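Local coordinates for putative lipoprotein (Bacteroides fragilis, PDB 3QNK) that probably serves as an outer-membrane SusD-like lipoprotein that helps capture glycans for uptake, its ligand being unknown, at residues B[221-233]-B[360-372]. Residues are numbered along the deposited sequence; the frame is centred on the assembly and turned at random. Where two conformers were deposited one is given.
Sequences PEKYRSIWWTTNK and NVWKWIDYDNYNY
The two backbones come close at Arg225 and Lys363, with CA atoms 5.7 Å apart, where segment 221-233, beginning in a short helix, meets a type II' beta turn, Trp362 to Ile365, and the loop after it. Water 1 joins the two backbones, donating to Arg225 O and Lys363 O. The Arg225 chain bends at chi3 (-55°), which lays the guanidinium flat on Trp362 in a cation-pi stack, planes 6° apart. Arg225 CD sits over the five-membered ring of the same indole. Side-on, Arg225 NE bonds Asp368 OD2 at 2.8 Å and Arg225 NH2 bonds Asp368 OD1 at 2.9 Å, both on syn lone pairs. Asp368 OD2 takes a second bond, 3.2 Å from Trp229 NE1, from above the carboxylate plane. Two donors thus hold one oxygen of the buried Asp368, and the salt bridge probably keeps it ionised. Asn369 ND2 lies 3.2 Å from Trp229 CD2, over the indole face, with the amide nearly perpendicular to the ring. The Lys363 chain runs over one face of Trp228, and the edge of Trp364 points toward that indole in a T-shaped pair. Lys363 NZ continues to Asn322, and Trp364 NE1 to the carbonyl of Phe449. This is structural packing within a SusD-like fold, tying a helical segment to a turn of the SusD-family region. Helix 317-322 packs against Tyr224 and Arg225, strand 384-387 touches Trp228, and helix 253-257 meets Trp364 and Tyr370.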
loop_
_atom_site.group_PDB
_atom_site.type_symbol
_atom_site.label_atom_id
_atom_site.label_comp_id
_atom_site.label_asym_id
_atom_site.label_seq_id
_atom_site.Cartn_x
_atom_site.Cartn_y
_atom_site.Cartn_z
ATOM N N PRO B 221 -18.693 -34.598 10.382
ATOM C CA PRO B 221 -18.309 -33.168 10.333
ATOM C C PRO B 221 -16.909 -32.880 10.899
ATOM O O PRO B 221 -16.126 -32.184 10.251
ATOM C CB PRO B 221 -19.378 -32.506 11.198
ATOM C CG PRO B 221 -20.536 -33.403 11.087
ATOM C CD PRO B 221 -19.974 -34.770 11.089
ATOM N N GLU B 222 -16.588 -33.464 12.091
ATOM C CA GLU B 222 -15.294 -33.323 12.747
ATOM C C GLU B 222 -14.188 -33.812 11.805
ATOM O O GLU B 222 -13.205 -33.104 11.612
ATOM C CB GLU B 222 -15.284 -34.084 14.077
ATOM N N LYS B 223 -14.381 -34.992 11.170
ATOM C CA LYS B 223 -13.426 -35.597 10.222
ATOM C C LYS B 223 -13.155 -34.673 9.030
ATOM O O LYS B 223 -12.004 -34.461 8.685
ATOM C CB LYS B 223 -13.931 -36.955 9.713
ATOM C CG LYS B 223 -13.482 -38.138 10.543
ATOM C CD LYS B 223 -14.201 -39.391 10.080
ATOM C CE LYS B 223 -13.650 -40.623 10.726
ATOM N NZ LYS B 223 -14.232 -41.849 10.116
ATOM N N TYR B 224 -14.209 -34.109 8.424
ATOM C CA TYR B 224 -14.079 -33.192 7.291
ATOM C C TYR B 224 -13.341 -31.918 7.705
ATOM O O TYR B 224 -12.378 -31.544 7.032
ATOM C CB TYR B 224 -15.447 -32.856 6.697
ATOM C CG TYR B 224 -15.365 -32.030 5.428
ATOM C CD1 TYR B 224 -15.249 -32.638 4.180
ATOM C CD2 TYR B 224 -15.446 -30.641 5.470
ATOM C CE1 TYR B 224 -15.202 -31.883 3.011
ATOM C CE2 TYR B 224 -15.373 -29.879 4.311
ATOM C CZ TYR B 224 -15.264 -30.504 3.084
ATOM O OH TYR B 224 -15.202 -29.750 1.943
ATOM N N ARG B 225 -13.759 -31.282 8.838
ATOM C CA ARG B 225 -13.132 -30.055 9.378
ATOM C C ARG B 225 -11.662 -30.232 9.704
ATOM O O ARG B 225 -10.921 -29.251 9.706
ATOM C CB ARG B 225 -13.833 -29.586 10.643
ATOM C CG ARG B 225 -15.164 -28.950 10.386
ATOM C CD ARG B 225 -15.670 -28.257 11.598
ATOM N NE ARG B 225 -15.739 -29.130 12.778
ATOM C CZ ARG B 225 -16.858 -29.628 13.306
ATOM N NH1 ARG B 225 -18.044 -29.338 12.773
ATOM N NH2 ARG B 225 -16.802 -30.386 14.386
ATOM N N SER B 226 -11.236 -31.463 9.965
ATOM C CA SER B 226 -9.848 -31.761 10.310
ATOM C C SER B 226 -8.855 -31.484 9.160
ATOM O O SER B 226 -7.658 -31.541 9.400
ATOM C CB SER B 226 -9.712 -33.199 10.795
ATOM O OG SER B 226 -9.660 -34.066 9.679
ATOM N N ILE B 227 -9.333 -31.180 7.934
ATOM C CA ILE B 227 -8.469 -30.860 6.786
ATOM C C ILE B 227 -7.714 -29.582 7.140
ATOM O O ILE B 227 -6.504 -29.474 6.918
ATOM C CB ILE B 227 -9.327 -30.725 5.493
ATOM C CG1 ILE B 227 -9.900 -32.089 5.050
ATOM C CG2 ILE B 227 -8.558 -30.048 4.336
ATOM C CD1 ILE B 227 -11.052 -32.008 4.052
ATOM N N TRP B 228 -8.424 -28.662 7.800
ATOM C CA TRP B 228 -7.934 -27.340 8.158
ATOM C C TRP B 228 -7.238 -27.265 9.506
ATOM O O TRP B 228 -6.702 -26.191 9.828
ATOM C CB TRP B 228 -9.096 -26.361 8.119
ATOM C CG TRP B 228 -9.517 -26.160 6.703
ATOM C CD1 TRP B 228 -8.900 -25.371 5.779
ATOM C CD2 TRP B 228 -10.492 -26.931 5.990
ATOM N NE1 TRP B 228 -9.445 -25.584 4.539
ATOM C CE2 TRP B 228 -10.461 -26.501 4.647
ATOM C CE3 TRP B 228 -11.437 -27.903 6.368
ATOM C CZ2 TRP B 228 -11.345 -27.006 3.670
ATOM C CZ3 TRP B 228 -12.284 -28.433 5.397
ATOM C CH2 TRP B 228 -12.230 -27.990 4.063
ATOM N N TRP B 229 -7.203 -28.385 10.279
ATOM C CA TRP B 229 -6.562 -28.362 11.594
ATOM C C TRP B 229 -5.091 -28.181 11.471
ATOM O O TRP B 229 -4.448 -28.815 10.625
ATOM C CB TRP B 229 -6.813 -29.634 12.415
ATOM C CG TRP B 229 -8.221 -29.860 12.852
ATOM C CD1 TRP B 229 -9.289 -29.027 12.682
ATOM C CD2 TRP B 229 -8.715 -31.021 13.509
ATOM N NE1 TRP B 229 -10.422 -29.607 13.181
ATOM C CE2 TRP B 229 -10.102 -30.831 13.707
ATOM C CE3 TRP B 229 -8.123 -32.214 13.953
ATOM C CZ2 TRP B 229 -10.910 -31.796 14.315
ATOM C CZ3 TRP B 229 -8.923 -33.166 14.569
ATOM C CH2 TRP B 229 -10.298 -32.948 14.753
ATOM N N THR B 230 -4.550 -27.319 12.342
ATOM C CA THR B 230 -3.122 -27.032 12.433
ATOM C C THR B 230 -2.423 -28.295 12.960
ATOM O O THR B 230 -1.293 -28.575 12.544
ATOM C CB THR B 230 -2.885 -25.775 13.254
ATOM O OG1 THR B 230 -3.718 -25.828 14.404
ATOM C CG2 THR B 230 -3.229 -24.498 12.465
ATOM N N THR B 231 -3.139 -29.126 13.763
ATOM C CA THR B 231 -2.617 -30.412 14.259
ATOM C C THR B 231 -2.749 -31.521 13.178
ATOM O O THR B 231 -2.485 -32.693 13.452
ATOM C CB THR B 231 -3.320 -30.842 15.567
ATOM O OG1 THR B 231 -4.730 -30.858 15.384
ATOM C CG2 THR B 231 -2.932 -29.986 16.764
ATOM N N ASN B 232 -3.168 -31.157 11.963
ATOM C CA ASN B 232 -3.312 -32.113 10.862
ATOM C C ASN B 232 -2.765 -31.504 9.586
ATOM O O ASN B 232 -3.069 -31.984 8.497
ATOM C CB ASN B 232 -4.768 -32.556 10.692
ATOM C CG ASN B 232 -4.924 -33.854 9.940
ATOM O OD1 ASN B 232 -4.103 -34.791 10.053
ATOM N ND2 ASN B 232 -5.978 -33.934 9.143
ATOM N N LYS B 233 -1.892 -30.480 9.734
ATOM C CA LYS B 233 -1.249 -29.714 8.658
ATOM C C LYS B 233 -0.459 -30.620 7.677
ATOM O O LYS B 233 -0.133 -30.162 6.577
ATOM C CB LYS B 233 -0.321 -28.634 9.257
ATOM N N ASN B 360 -22.532 -17.986 10.854
ATOM C CA ASN B 360 -21.106 -17.651 10.804
ATOM C C ASN B 360 -20.398 -18.814 10.161
ATOM O O ASN B 360 -20.941 -19.928 10.159
ATOM C CB ASN B 360 -20.514 -17.360 12.190
ATOM C CG ASN B 360 -20.973 -16.080 12.798
ATOM O OD1 ASN B 360 -21.938 -16.056 13.541
ATOM N ND2 ASN B 360 -20.280 -14.992 12.524
ATOM N N VAL B 361 -19.195 -18.580 9.625
ATOM C CA VAL B 361 -18.405 -19.646 9.008
ATOM C C VAL B 361 -17.720 -20.544 10.123
ATOM O O VAL B 361 -17.428 -20.064 11.236
ATOM C CB VAL B 361 -17.367 -19.047 8.022
ATOM C CG1 VAL B 361 -16.286 -18.257 8.774
ATOM C CG2 VAL B 361 -16.716 -20.127 7.169
ATOM N N TRP B 362 -17.522 -21.841 9.816
ATOM C CA TRP B 362 -16.710 -22.776 10.615
ATOM C C TRP B 362 -15.400 -23.080 9.768
ATOM O O TRP B 362 -14.454 -22.265 9.767
ATOM C CB TRP B 362 -17.479 -24.060 11.003
ATOM C CG TRP B 362 -16.833 -24.813 12.115
ATOM C CD1 TRP B 362 -15.498 -24.931 12.362
ATOM C CD2 TRP B 362 -17.501 -25.521 13.171
ATOM N NE1 TRP B 362 -15.286 -25.670 13.508
ATOM C CE2 TRP B 362 -16.500 -26.052 14.022
ATOM C CE3 TRP B 362 -18.856 -25.686 13.536
ATOM C CZ2 TRP B 362 -16.809 -26.790 15.180
ATOM C CZ3 TRP B 362 -19.156 -26.438 14.663
ATOM C CH2 TRP B 362 -18.143 -26.992 15.467
ATOM N N LYS B 363 -15.415 -24.208 8.997
ATOM C CA LYS B 363 -14.373 -24.674 8.089
ATOM C C LYS B 363 -12.939 -24.482 8.643
ATOM O O LYS B 363 -12.513 -25.232 9.516
ATOM C CB LYS B 363 -14.507 -23.996 6.708
ATOM C CG LYS B 363 -14.549 -25.007 5.573
ATOM C CD LYS B 363 -14.030 -24.408 4.305
ATOM C CE LYS B 363 -14.254 -25.298 3.106
ATOM N NZ LYS B 363 -15.653 -25.719 2.856
ATOM N N TRP B 364 -12.223 -23.452 8.162
ATOM C CA TRP B 364 -10.847 -23.162 8.542
ATOM C C TRP B 364 -10.734 -22.472 9.915
ATOM O O TRP B 364 -9.608 -22.192 10.321
ATOM C CB TRP B 364 -10.113 -22.380 7.437
ATOM C CG TRP B 364 -10.974 -21.394 6.707
ATOM C CD1 TRP B 364 -11.630 -21.584 5.524
ATOM C CD2 TRP B 364 -11.369 -20.099 7.182
ATOM N NE1 TRP B 364 -12.379 -20.462 5.211
ATOM C CE2 TRP B 364 -12.237 -19.539 6.212
ATOM C CE3 TRP B 364 -11.049 -19.344 8.327
ATOM C CZ2 TRP B 364 -12.763 -18.254 6.335
ATOM C CZ3 TRP B 364 -11.575 -18.072 8.448
ATOM C CH2 TRP B 364 -12.423 -17.539 7.460
ATOM N N ILE B 365 -11.848 -22.230 10.640
ATOM C CA ILE B 365 -11.751 -21.736 12.016
ATOM C C ILE B 365 -11.729 -23.000 12.900
ATOM O O ILE B 365 -12.696 -23.763 12.893
ATOM C CB ILE B 365 -12.817 -20.705 12.462
ATOM C CG1 ILE B 365 -12.744 -19.442 11.587
ATOM C CG2 ILE B 365 -12.584 -20.328 13.945
ATOM C CD1 ILE B 365 -13.896 -18.468 11.765
ATOM N N ASP B 366 -10.601 -23.249 13.612
ATOM C CA ASP B 366 -10.407 -24.432 14.448
ATOM C C ASP B 366 -11.142 -24.299 15.799
ATOM O O ASP B 366 -10.508 -24.245 16.852
ATOM C CB ASP B 366 -8.909 -24.708 14.661
ATOM C CG ASP B 366 -8.519 -26.133 15.049
ATOM O OD1 ASP B 366 -9.432 -26.928 15.423
ATOM O OD2 ASP B 366 -7.300 -26.456 14.976
ATOM N N TYR B 367 -12.489 -24.298 15.757
ATOM C CA TYR B 367 -13.349 -24.299 16.929
ATOM C C TYR B 367 -13.272 -25.672 17.633
ATOM O O TYR B 367 -13.683 -25.803 18.785
ATOM C CB TYR B 367 -14.792 -24.002 16.536
ATOM C CG TYR B 367 -15.102 -22.583 16.125
ATOM C CD1 TYR B 367 -14.833 -21.512 16.978
ATOM C CD2 TYR B 367 -15.810 -22.317 14.954
ATOM C CE1 TYR B 367 -15.183 -20.206 16.638
ATOM C CE2 TYR B 367 -16.166 -21.014 14.605
ATOM C CZ TYR B 367 -15.855 -19.963 15.455
ATOM O OH TYR B 367 -16.199 -18.679 15.125
ATOM N N ASP B 368 -12.748 -26.697 16.934
ATOM C CA ASP B 368 -12.576 -28.031 17.500
ATOM C C ASP B 368 -11.443 -28.052 18.539
ATOM O O ASP B 368 -11.632 -28.568 19.645
ATOM C CB ASP B 368 -12.273 -29.065 16.398
ATOM C CG ASP B 368 -13.427 -29.379 15.467
ATOM O OD1 ASP B 368 -14.398 -29.998 15.923
ATOM O OD2 ASP B 368 -13.345 -29.012 14.271
ATOM N N ASN B 369 -10.273 -27.483 18.193
ATOM C CA ASN B 369 -9.087 -27.583 19.041
ATOM C C ASN B 369 -8.653 -26.326 19.740
ATOM O O ASN B 369 -8.199 -26.405 20.880
ATOM C CB ASN B 369 -7.922 -28.071 18.193
ATOM C CG ASN B 369 -8.209 -29.394 17.527
ATOM O OD1 ASN B 369 -8.376 -30.415 18.202
ATOM N ND2 ASN B 369 -8.317 -29.396 16.208
ATOM N N TYR B 370 -8.722 -25.175 19.060
ATOM C CA TYR B 370 -8.249 -23.898 19.594
ATOM C C TYR B 370 -8.915 -23.483 20.891
ATOM O O TYR B 370 -10.027 -23.920 21.228
ATOM C CB TYR B 370 -8.429 -22.759 18.565
ATOM C CG TYR B 370 -7.269 -22.565 17.613
ATOM C CD1 TYR B 370 -6.439 -23.627 17.263
ATOM C CD2 TYR B 370 -7.032 -21.333 17.016
ATOM C CE1 TYR B 370 -5.383 -23.456 16.364
ATOM C CE2 TYR B 370 -5.994 -21.154 16.097
ATOM C CZ TYR B 370 -5.165 -22.215 15.779
ATOM O OH TYR B 370 -4.135 -22.036 14.879
ATOM N N ASN B 371 -8.153 -22.649 21.625
ATOM C CA ASN B 371 -8.592 -21.974 22.849
ATOM C C ASN B 371 -9.081 -20.595 22.426
ATOM O O ASN B 371 -8.761 -20.150 21.306
ATOM C CB ASN B 371 -7.498 -21.890 23.935
ATOM C CG ASN B 371 -7.922 -21.124 25.193
ATOM O OD1 ASN B 371 -9.109 -21.077 25.579
ATOM N ND2 ASN B 371 -6.965 -20.456 25.834
ATOM N N TYR B 372 -9.921 -19.928 23.256
ATOM C CA TYR B 372 -10.455 -18.602 22.912
ATOM C C TYR B 372 -9.328 -17.564 22.881
ATOM O O TYR B 372 -8.519 -17.536 23.813
ATOM C CB TYR B 372 -11.558 -18.161 23.885
ATOM C CG TYR B 372 -12.261 -16.883 23.461
ATOM C CD1 TYR B 372 -13.247 -16.900 22.482
ATOM C CD2 TYR B 372 -11.922 -15.654 24.023
ATOM C CE1 TYR B 372 -13.876 -15.732 22.073
ATOM C CE2 TYR B 372 -12.542 -14.477 23.617
ATOM C CZ TYR B 372 -13.524 -14.522 22.646
ATOM O OH TYR B 372 -14.124 -13.358 22.230
HETATM O O HOH W 1 -11.479 -26.738 11.354
#